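PDB 2YR1: 3-dehydroquinate dehydratase from Geobacillus kaustophilus, which probably catalyses the cis-dehydration of 3-dehydroquinate to 3-dehydroshikimate, the third step of the chorismate pathway. Local coordinates for residues L49-D54 with I79-T84; P202-A207 with S224-A229; D150-K155 with P182-V187. All coordinates share one frame; numbering follows the deposited sequence.

Interaction 1: L49-D54 with I79-T84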
loop_
_atom_site.group_PDB
_atom_site.type_symbol
_atom_site.label_atom_id
_atom_site.label_comp_id
_atom_site.label_asym_id
_atom_site.label_seq_id
_atom_site.Cartn_x
_atom_site.Cartn_y
_atom_site.Cartn_z
ATOM N N LEU A 49 -9.581 -8.932 19.854
ATOM C CA LEU A 49 -10.176 -10.223 19.532
ATOM C C LEU A 49 -11.626 -10.008 19.126
ATOM O O LEU A 49 -12.404 -9.438 19.895
ATOM C CB LEU A 49 -10.129 -11.114 20.776
ATOM C CG LEU A 49 -10.323 -12.623 20.672
ATOM C CD1 LEU A 49 -9.194 -13.230 19.870
ATOM C CD2 LEU A 49 -10.322 -13.210 22.071
ATOM N N GLU A 50 -11.998 -10.435 17.925
ATOM C CA GLU A 50 -13.381 -10.280 17.495
ATOM C C GLU A 50 -14.079 -11.624 17.452
ATOM O O GLU A 50 -13.843 -12.419 16.546
ATOM C CB GLU A 50 -13.510 -9.665 16.103
ATOM C CG GLU A 50 -14.982 -9.633 15.662
ATOM C CD GLU A 50 -15.182 -9.299 14.196
ATOM O OE1 GLU A 50 -14.397 -9.781 13.348
ATOM O OE2 GLU A 50 -16.142 -8.567 13.887
ATOM N N TRP A 51 -14.935 -11.916 18.414
ATOM C CA TRP A 51 -15.575 -13.192 18.265
ATOM C C TRP A 51 -16.842 -12.980 17.477
ATOM O O TRP A 51 -17.705 -12.176 17.828
ATOM C CB TRP A 51 -15.741 -13.913 19.616
ATOM C CG TRP A 51 -17.010 -13.823 20.364
ATOM C CD1 TRP A 51 -17.500 -12.733 21.019
ATOM C CD2 TRP A 51 -17.854 -14.927 20.731
ATOM N NE1 TRP A 51 -18.588 -13.094 21.792
ATOM C CE2 TRP A 51 -18.826 -14.433 21.632
ATOM C CE3 TRP A 51 -17.876 -16.287 20.391
ATOM C CZ2 TRP A 51 -19.811 -15.251 22.203
ATOM C CZ3 TRP A 51 -18.854 -17.100 20.958
ATOM C CH2 TRP A 51 -19.810 -16.577 21.853
ATOM N N ARG A 52 -16.871 -13.643 16.328
ATOM C CA ARG A 52 -17.977 -13.595 15.400
ATOM C C ARG A 52 -19.069 -14.553 15.881
ATOM O O ARG A 52 -19.270 -15.646 15.328
ATOM C CB ARG A 52 -17.480 -13.988 14.011
ATOM C CG ARG A 52 -16.783 -12.874 13.256
ATOM C CD ARG A 52 -17.806 -11.846 12.815
ATOM N NE ARG A 52 -18.795 -12.414 11.901
ATOM C CZ ARG A 52 -18.560 -12.674 10.618
ATOM N NH1 ARG A 52 -17.368 -12.414 10.101
ATOM N NH2 ARG A 52 -19.514 -13.189 9.849
ATOM N N ALA A 53 -19.780 -14.112 16.913
ATOM C CA ALA A 53 -20.831 -14.899 17.538
ATOM C C ALA A 53 -21.891 -15.452 16.595
ATOM O O ALA A 53 -22.655 -16.343 16.983
ATOM C CB ALA A 53 -21.486 -14.084 18.652
ATOM N N ASP A 54 -21.952 -14.953 15.365
ATOM C CA ASP A 54 -22.956 -15.457 14.440
ATOM C C ASP A 54 -22.656 -16.859 13.906
ATOM O O ASP A 54 -23.442 -17.415 13.130
ATOM C CB ASP A 54 -23.188 -14.472 13.291
ATOM C CG ASP A 54 -21.906 -13.962 12.678
ATOM O OD1 ASP A 54 -21.054 -13.432 13.420
ATOM O OD2 ASP A 54 -21.764 -14.079 11.443
ATOM N N ILE A 79 -6.646 -8.465 26.587
ATOM C CA ILE A 79 -6.925 -8.232 25.173
ATOM C C ILE A 79 -8.390 -7.856 25.055
ATOM O O ILE A 79 -9.278 -8.588 25.506
ATOM C CB ILE A 79 -6.670 -9.470 24.262
ATOM C CG1 ILE A 79 -5.173 -9.745 24.100
ATOM C CG2 ILE A 79 -7.219 -9.192 22.845
ATOM C CD1 ILE A 79 -4.461 -10.108 25.352
ATOM N N PRO A 80 -8.663 -6.684 24.472
ATOM C CA PRO A 80 -10.038 -6.231 24.306
ATOM C C PRO A 80 -10.818 -7.203 23.433
ATOM O O PRO A 80 -10.281 -7.749 22.454
ATOM C CB PRO A 80 -9.868 -4.870 23.638
ATOM C CG PRO A 80 -8.582 -4.392 24.191
ATOM C CD PRO A 80 -7.710 -5.611 24.141
ATOM N N ILE A 81 -12.077 -7.432 23.789
ATOM C CA ILE A 81 -12.927 -8.319 23.012
ATOM C C ILE A 81 -14.096 -7.587 22.373
ATOM O O ILE A 81 -14.901 -6.937 23.062
ATOM C CB ILE A 81 -13.490 -9.485 23.865
ATOM C CG1 ILE A 81 -12.338 -10.317 24.441
ATOM C CG2 ILE A 81 -14.354 -10.382 23.008
ATOM C CD1 ILE A 81 -12.804 -11.497 25.316
ATOM N N LEU A 82 -14.170 -7.690 21.046
ATOM C CA LEU A 82 -15.233 -7.084 20.259
ATOM C C LEU A 82 -16.249 -8.189 19.982
ATOM O O LEU A 82 -15.900 -9.222 19.397
ATOM C CB LEU A 82 -14.674 -6.543 18.943
ATOM C CG LEU A 82 -15.612 -6.247 17.764
ATOM C CD1 LEU A 82 -16.544 -5.077 18.054
ATOM C CD2 LEU A 82 -14.747 -5.932 16.551
ATOM N N PHE A 83 -17.491 -7.975 20.426
ATOM C CA PHE A 83 -18.574 -8.943 20.247
ATOM C C PHE A 83 -19.330 -8.559 18.993
ATOM O O PHE A 83 -19.883 -7.461 18.902
ATOM C CB PHE A 83 -19.524 -8.916 21.439
ATOM C CG PHE A 83 -20.659 -9.892 21.329
ATOM C CD1 PHE A 83 -20.475 -11.227 21.643
ATOM C CD2 PHE A 83 -21.912 -9.477 20.894
ATOM C CE1 PHE A 83 -21.518 -12.146 21.529
ATOM C CE2 PHE A 83 -22.966 -10.385 20.776
ATOM C CZ PHE A 83 -22.763 -11.729 21.096
ATOM N N THR A 84 -19.361 -9.477 18.033
ATOM C CA THR A 84 -19.995 -9.238 16.749
ATOM C C THR A 84 -20.968 -10.328 16.305
ATOM O O THR A 84 -20.635 -11.513 16.327
ATOM C CB THR A 84 -18.925 -9.121 15.648
ATOM O OG1 THR A 84 -17.964 -8.126 16.020
ATOM C CG2 THR A 84 -19.557 -8.767 14.305
#

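Interaction 2: P202-A207 with S224-A229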
loop_
_atom_site.group_PDB
_atom_site.type_symbol
_atom_site.label_atom_id
_atom_site.label_comp_id
_atom_site.label_asym_id
_atom_site.label_seq_id
_atom_site.Cartn_x
_atom_site.Cartn_y
_atom_site.Cartn_z
ATOM N N PRO A 202 -12.582 7.342 15.452
ATOM C CA PRO A 202 -11.742 6.417 14.671
ATOM C C PRO A 202 -12.550 5.746 13.561
ATOM O O PRO A 202 -13.767 5.604 13.665
ATOM C CB PRO A 202 -11.263 5.403 15.720
ATOM C CG PRO A 202 -11.178 6.265 16.981
ATOM C CD PRO A 202 -12.474 7.050 16.902
ATOM N N LEU A 203 -11.852 5.314 12.517
ATOM C CA LEU A 203 -12.449 4.667 11.357
ATOM C C LEU A 203 -11.800 3.300 11.117
ATOM O O LEU A 203 -10.606 3.115 11.375
ATOM C CB LEU A 203 -12.183 5.532 10.124
ATOM C CG LEU A 203 -13.160 6.550 9.549
ATOM C CD1 LEU A 203 -14.086 7.095 10.609
ATOM C CD2 LEU A 203 -12.357 7.638 8.863
ATOM N N ILE A 204 -12.588 2.348 10.634
ATOM C CA ILE A 204 -12.064 1.020 10.287
ATOM C C ILE A 204 -12.569 0.758 8.900
ATOM O O ILE A 204 -13.779 0.666 8.688
ATOM C CB ILE A 204 -12.599 -0.110 11.171
ATOM C CG1 ILE A 204 -12.257 0.149 12.635
ATOM C CG2 ILE A 204 -12.001 -1.465 10.726
ATOM C CD1 ILE A 204 -12.923 -0.862 13.572
ATOM N N THR A 205 -11.655 0.641 7.943
ATOM C CA THR A 205 -12.072 0.377 6.578
ATOM C C THR A 205 -11.208 -0.715 5.973
ATOM O O THR A 205 -10.074 -0.957 6.417
ATOM C CB THR A 205 -11.941 1.626 5.656
ATOM O OG1 THR A 205 -10.562 1.949 5.487
ATOM C CG2 THR A 205 -12.702 2.837 6.219
ATOM N N MET A 206 -11.756 -1.377 4.961
ATOM C CA MET A 206 -11.038 -2.422 4.245
ATOM C C MET A 206 -11.717 -2.796 2.932
ATOM O O MET A 206 -12.936 -2.648 2.773
ATOM C CB MET A 206 -10.890 -3.702 5.101
ATOM C CG MET A 206 -12.203 -4.306 5.592
ATOM S SD MET A 206 -12.749 -3.566 7.156
ATOM C CE MET A 206 -11.853 -4.545 8.362
ATOM N N ALA A 207 -10.901 -3.229 1.982
ATOM C CA ALA A 207 -11.383 -3.751 0.706
ATOM C C ALA A 207 -11.006 -5.214 0.969
ATOM O O ALA A 207 -9.870 -5.508 1.375
ATOM C CB ALA A 207 -10.577 -3.194 -0.472
ATOM N N SER A 224 -7.357 4.296 8.622
ATOM C CA SER A 224 -8.001 3.096 9.155
ATOM C C SER A 224 -7.218 2.673 10.388
ATOM O O SER A 224 -6.042 2.280 10.300
ATOM C CB SER A 224 -8.036 1.967 8.115
ATOM O OG SER A 224 -8.893 0.913 8.551
ATOM N N ALA A 225 -7.888 2.739 11.536
ATOM C CA ALA A 225 -7.268 2.431 12.822
ATOM C C ALA A 225 -7.111 0.981 13.204
ATOM O O ALA A 225 -6.314 0.659 14.099
ATOM C CB ALA A 225 -8.020 3.149 13.925
ATOM N N VAL A 226 -7.866 0.109 12.548
ATOM C CA VAL A 226 -7.824 -1.306 12.866
ATOM C C VAL A 226 -7.738 -2.139 11.596
ATOM O O VAL A 226 -8.365 -1.793 10.606
ATOM C CB VAL A 226 -9.104 -1.745 13.578
ATOM C CG1 VAL A 226 -9.011 -3.223 13.920
ATOM C CG2 VAL A 226 -9.343 -0.901 14.804
ATOM N N THR A 227 -6.948 -3.207 11.614
ATOM C CA THR A 227 -6.863 -4.098 10.447
ATOM C C THR A 227 -7.136 -5.515 10.975
ATOM O O THR A 227 -6.671 -5.877 12.060
ATOM C CB THR A 227 -5.472 -4.050 9.748
ATOM O OG1 THR A 227 -5.489 -4.888 8.581
ATOM C CG2 THR A 227 -4.371 -4.563 10.687
ATOM N N PHE A 228 -7.920 -6.292 10.229
ATOM C CA PHE A 228 -8.254 -7.647 10.632
ATOM C C PHE A 228 -7.317 -8.676 9.991
ATOM O O PHE A 228 -7.179 -8.723 8.763
ATOM C CB PHE A 228 -9.706 -7.975 10.274
ATOM C CG PHE A 228 -10.737 -7.232 11.102
ATOM C CD1 PHE A 228 -11.986 -7.798 11.332
ATOM C CD2 PHE A 228 -10.471 -5.975 11.638
ATOM C CE1 PHE A 228 -12.953 -7.125 12.087
ATOM C CE2 PHE A 228 -11.433 -5.288 12.395
ATOM C CZ PHE A 228 -12.671 -5.867 12.619
ATOM N N ALA A 229 -6.683 -9.498 10.829
ATOM C CA ALA A 229 -5.747 -10.526 10.348
ATOM C C ALA A 229 -6.146 -11.909 10.851
ATOM O O ALA A 229 -6.995 -12.038 11.747
ATOM C CB ALA A 229 -4.352 -10.200 10.813
HETATM O O HOH W 1 -9.080 -2.695 8.218
#

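Interaction 3: D150-K155 with P182-V187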
loop_
_atom_site.group_PDB
_atom_site.type_symbol
_atom_site.label_atom_id
_atom_site.label_comp_id
_atom_site.label_asym_id
_atom_site.label_seq_id
_atom_site.Cartn_x
_atom_site.Cartn_y
_atom_site.Cartn_z
ATOM N N ASP A 150 -20.917 -7.402 -2.457
ATOM C CA ASP A 150 -21.110 -7.572 -3.885
ATOM C C ASP A 150 -20.398 -6.566 -4.783
ATOM O O ASP A 150 -20.472 -6.658 -6.010
ATOM C CB ASP A 150 -22.616 -7.580 -4.207
ATOM C CG ASP A 150 -23.358 -8.687 -3.479
ATOM O OD1 ASP A 150 -22.789 -9.785 -3.348
ATOM O OD2 ASP A 150 -24.506 -8.473 -3.037
ATOM N N GLY A 151 -19.708 -5.605 -4.181
ATOM C CA GLY A 151 -19.018 -4.619 -4.981
ATOM C C GLY A 151 -18.536 -3.477 -4.127
ATOM O O GLY A 151 -18.570 -3.557 -2.906
ATOM N N THR A 152 -18.103 -2.408 -4.785
ATOM C CA THR A 152 -17.592 -1.227 -4.108
ATOM C C THR A 152 -18.406 -0.003 -4.539
ATOM O O THR A 152 -18.302 0.465 -5.676
ATOM C CB THR A 152 -16.110 -1.030 -4.463
ATOM O OG1 THR A 152 -15.376 -2.176 -4.022
ATOM C CG2 THR A 152 -15.547 0.242 -3.811
ATOM N N PRO A 153 -19.256 0.514 -3.638
ATOM C CA PRO A 153 -20.058 1.692 -3.994
ATOM C C PRO A 153 -19.203 2.929 -4.238
ATOM O O PRO A 153 -17.993 2.922 -4.001
ATOM C CB PRO A 153 -21.012 1.854 -2.807
ATOM C CG PRO A 153 -20.385 1.098 -1.709
ATOM C CD PRO A 153 -19.679 -0.060 -2.353
ATOM N N ARG A 154 -19.825 3.998 -4.724
ATOM C CA ARG A 154 -19.064 5.205 -4.991
ATOM C C ARG A 154 -18.531 5.834 -3.708
ATOM O O ARG A 154 -19.100 5.653 -2.635
ATOM C CB ARG A 154 -19.916 6.213 -5.752
ATOM C CG ARG A 154 -19.106 7.376 -6.282
ATOM C CD ARG A 154 -19.914 8.215 -7.252
ATOM N NE ARG A 154 -19.046 8.912 -8.198
ATOM C CZ ARG A 154 -19.466 9.466 -9.333
ATOM N NH1 ARG A 154 -20.753 9.411 -9.672
ATOM N NH2 ARG A 154 -18.594 10.063 -10.138
ATOM N N LYS A 155 -17.427 6.562 -3.834
ATOM C CA LYS A 155 -16.800 7.238 -2.705
ATOM C C LYS A 155 -17.825 8.037 -1.891
ATOM O O LYS A 155 -17.780 8.036 -0.670
ATOM C CB LYS A 155 -15.704 8.180 -3.200
ATOM C CG LYS A 155 -15.165 9.091 -2.124
ATOM C CD LYS A 155 -14.550 10.356 -2.707
ATOM C CE LYS A 155 -15.613 11.329 -3.242
ATOM N NZ LYS A 155 -16.667 11.722 -2.253
ATOM N N PRO A 182 -8.582 -2.584 -9.324
ATOM C CA PRO A 182 -7.644 -1.775 -8.540
ATOM C C PRO A 182 -8.265 -0.406 -8.280
ATOM O O PRO A 182 -8.098 0.190 -7.204
ATOM C CB PRO A 182 -6.419 -1.701 -9.447
ATOM C CG PRO A 182 -6.405 -3.074 -10.050
ATOM C CD PRO A 182 -7.877 -3.293 -10.408
ATOM N N GLU A 183 -8.999 0.098 -9.263
ATOM C CA GLU A 183 -9.633 1.386 -9.077
ATOM C C GLU A 183 -10.544 1.374 -7.850
ATOM O O GLU A 183 -10.602 2.360 -7.119
ATOM C CB GLU A 183 -10.422 1.802 -10.325
ATOM C CG GLU A 183 -11.016 3.196 -10.193
ATOM C CD GLU A 183 -10.011 4.201 -9.623
ATOM O OE1 GLU A 183 -10.363 4.959 -8.674
ATOM O OE2 GLU A 183 -8.864 4.223 -10.124
ATOM N N ASP A 184 -11.244 0.264 -7.622
ATOM C CA ASP A 184 -12.129 0.138 -6.461
ATOM C C ASP A 184 -11.348 0.225 -5.165
ATOM O O ASP A 184 -11.836 0.777 -4.181
ATOM C CB ASP A 184 -12.877 -1.191 -6.460
ATOM C CG ASP A 184 -14.054 -1.202 -7.403
ATOM O OD1 ASP A 184 -14.583 -0.109 -7.749
ATOM O OD2 ASP A 184 -14.448 -2.324 -7.779
ATOM N N VAL A 185 -10.149 -0.347 -5.166
ATOM C CA VAL A 185 -9.308 -0.315 -3.974
ATOM C C VAL A 185 -8.943 1.129 -3.636
ATOM O O VAL A 185 -8.997 1.528 -2.482
ATOM C CB VAL A 185 -8.023 -1.164 -4.175
ATOM C CG1 VAL A 185 -7.141 -1.071 -2.967
ATOM C CG2 VAL A 185 -8.410 -2.629 -4.422
ATOM N N LEU A 186 -8.607 1.921 -4.649
ATOM C CA LEU A 186 -8.255 3.323 -4.432
ATOM C C LEU A 186 -9.512 4.105 -3.973
ATOM O O LEU A 186 -9.408 5.000 -3.160
ATOM C CB LEU A 186 -7.661 3.909 -5.723
ATOM C CG LEU A 186 -6.315 3.288 -6.161
ATOM C CD1 LEU A 186 -5.808 3.998 -7.404
ATOM C CD2 LEU A 186 -5.274 3.405 -5.033
ATOM N N VAL A 187 -10.693 3.769 -4.503
ATOM C CA VAL A 187 -11.931 4.422 -4.054
ATOM C C VAL A 187 -12.084 4.227 -2.516
ATOM O O VAL A 187 -12.375 5.175 -1.760
ATOM C CB VAL A 187 -13.161 3.812 -4.767
ATOM C CG1 VAL A 187 -14.433 4.197 -4.064
ATOM C CG2 VAL A 187 -13.181 4.277 -6.204
HETATM O O HOH W 2 -16.194 1.955 -6.866
HETATM O O HOH W 3 -17.636 -2.790 -7.270
HETATM O O HOH W 4 -17.919 -0.050 -8.470
#

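Interaction 1: L49-D54 with I79-T84
Leu49 and Leu82 share the shortest backbone hydrogen bond, Leu82 N to Leu49 O at 2.7 Å. The parallel register pairs Leu49 with Ile81, Glu50 with Leu82, Trp51 with Phe83 and Arg52 with Thr84. Leu49 N donates to Pro80 O, Trp51 N to Leu82 O and Thr84 N to Trp51 O. The last bond, Ala53 N to Thr84 O, is weak.

The strands are neighbours in a TIM barrel, joined by the right-handed beta-alpha-beta crossover through helix 62-75. Glu50, Arg52, Leu82 and Thr84 face the barrel interior, where Glu50 and Arg52 are predicted to bind 3-dehydroquinate. Trp51 is also a predicted binding residue, but its ring points outward to helices 31-43 and 62-75.

On the inner face Glu50 OE2 accepts Thr84 OG1 at 2.8 Å through its anti lone pair. Thr84 OG1 stands opposite its carbonyl carbon (chi1 -54°), which turns it to the carboxylate. Arg52 grips Asp54 side-on in a salt bridge: Arg52 NE reaches Asp54 OD1 and Arg52 NH2 reaches Asp54 OD2, both at 2.9 Å and close to the guanidinium plane. Arg52 NH1 also bonds Ser235 O.

On the outer face Leu49 CD2 lies 4.2 Å from Ile81 CG1. The Trp51 and Phe83 rings run out together and meet obliquely, planes at 58°, but their closest approach is doubtful. Ala53 CB touches Phe83 CE1 at 3.5 Å and covers one face of Trp51.

Interaction 2: P202-A207 with S224-A229
Ala225 N donates to Leu203 O at 2.7 Å, nearly straight, while the axes of strands 203-207 and 226-228 splay apart at 38° with a closest approach of 6.7 Å. A side chain makes the next link. Ser224 OG accepts Thr205 N at 2.8 Å, in line with the N-H. OG lies anti to the Ser224 backbone N (chi1 -168°), which turns it toward Thr205. Farther along, water 1 lies 2.7 Å from both Thr205 O and Val226 O and spans the widening gap.

Ile204 lays CG1 and CD1 against Val226 CG2, each at 3.8 Å. Ile204 CG2 lies 4.2 Å from Phe228 CE2. With an alanine here, Val226 would probably lose most of its cover from this strand, and a gap would open beside Phe228. Met206 folds back at chi2 (-87°) and again at chi3, which carries CE over one face of the Phe228 ring in a CH-pi contact, 4.0 Å from its centroid.

The pair closes the TIM barrel between its seventh and eighth strands. Phe228 borders Glu50 and Gln239, predicted to bind 3-dehydroquinate. Strand 172-177 flanks 203-207, strand 21-26 flanks 226-228, and Thr205 OG1 bonds Thr192 OG1 of helix 182-198.

Interaction 3: D150-K155 with P182-V187
On the rim of the TIM barrel, Thr152 in the loop after strand 141-148 meets Asp184 and Val187 in the first turns of helix 182-198. The loop leads into helix 155-167, with Arg154 at its N-cap position. The contact therefore joins two successive beta-alpha units at the surface. The side chain of Pro153 is about 10 Å from that of His147, the predicted proton donor and acceptor, so this is surface packing away from that catalytic residue.

The Thr152 and Asp184 side chains pass alongside one another, pointing opposite ways. Thr152 CB comes to 3.6 Å from Asp184 CG. No direct bond joins the two residues. Water links them instead. Water 2 bonds both Thr152 O and Asp184 OD1, at 2.8 Å each. Water 3 accepts from Thr152 N at 2.6 Å and reaches Asp184 OD2 at 3.3 Å. Water 4 also bonds Thr152 O, but its link to Asp184 OD1 is weak. Both carboxylate oxygens thus serve the loop backbone through water. Asp184 OD2 also accepts Lys180 N, which helps to fix the carboxylate.

One helical turn on from Asp184, Val187 adds the apolar part. Thr152 CG2 lies 4.1 Å from Val187 CG1. Lys155 NZ leads away to a salt bridge with Glu194, later on the same helix, while Val185 and Leu186 pack on Phe222 of the second subunit. Val187 CG1 stands anti to the backbone N (chi1 165°), which sets this methyl against the loop backbone, 3.8 Å from both Pro153 O and Lys155 N.

In the fold
Interactions 1 and 2 are buried in the wall of the same barrel; interaction 3 lies at the surface. Interaction 1 is a regular parallel strand pair. Interaction 2 is the looser closing pair, where a serine hydroxyl and a water take over from backbone bonds. The two meet inside the barrel: Glu50 OE1 is 3.3 Å from Phe228 CE1, although their centres are 15 Å apart. Interaction 3 relies on water and a few methyl groups. It does not touch interaction 2, about 5 Å away at the nearest atoms, but helix 182-198 runs on to strand 203-207. Its nearest atoms to interaction 1 are about 14 Å away.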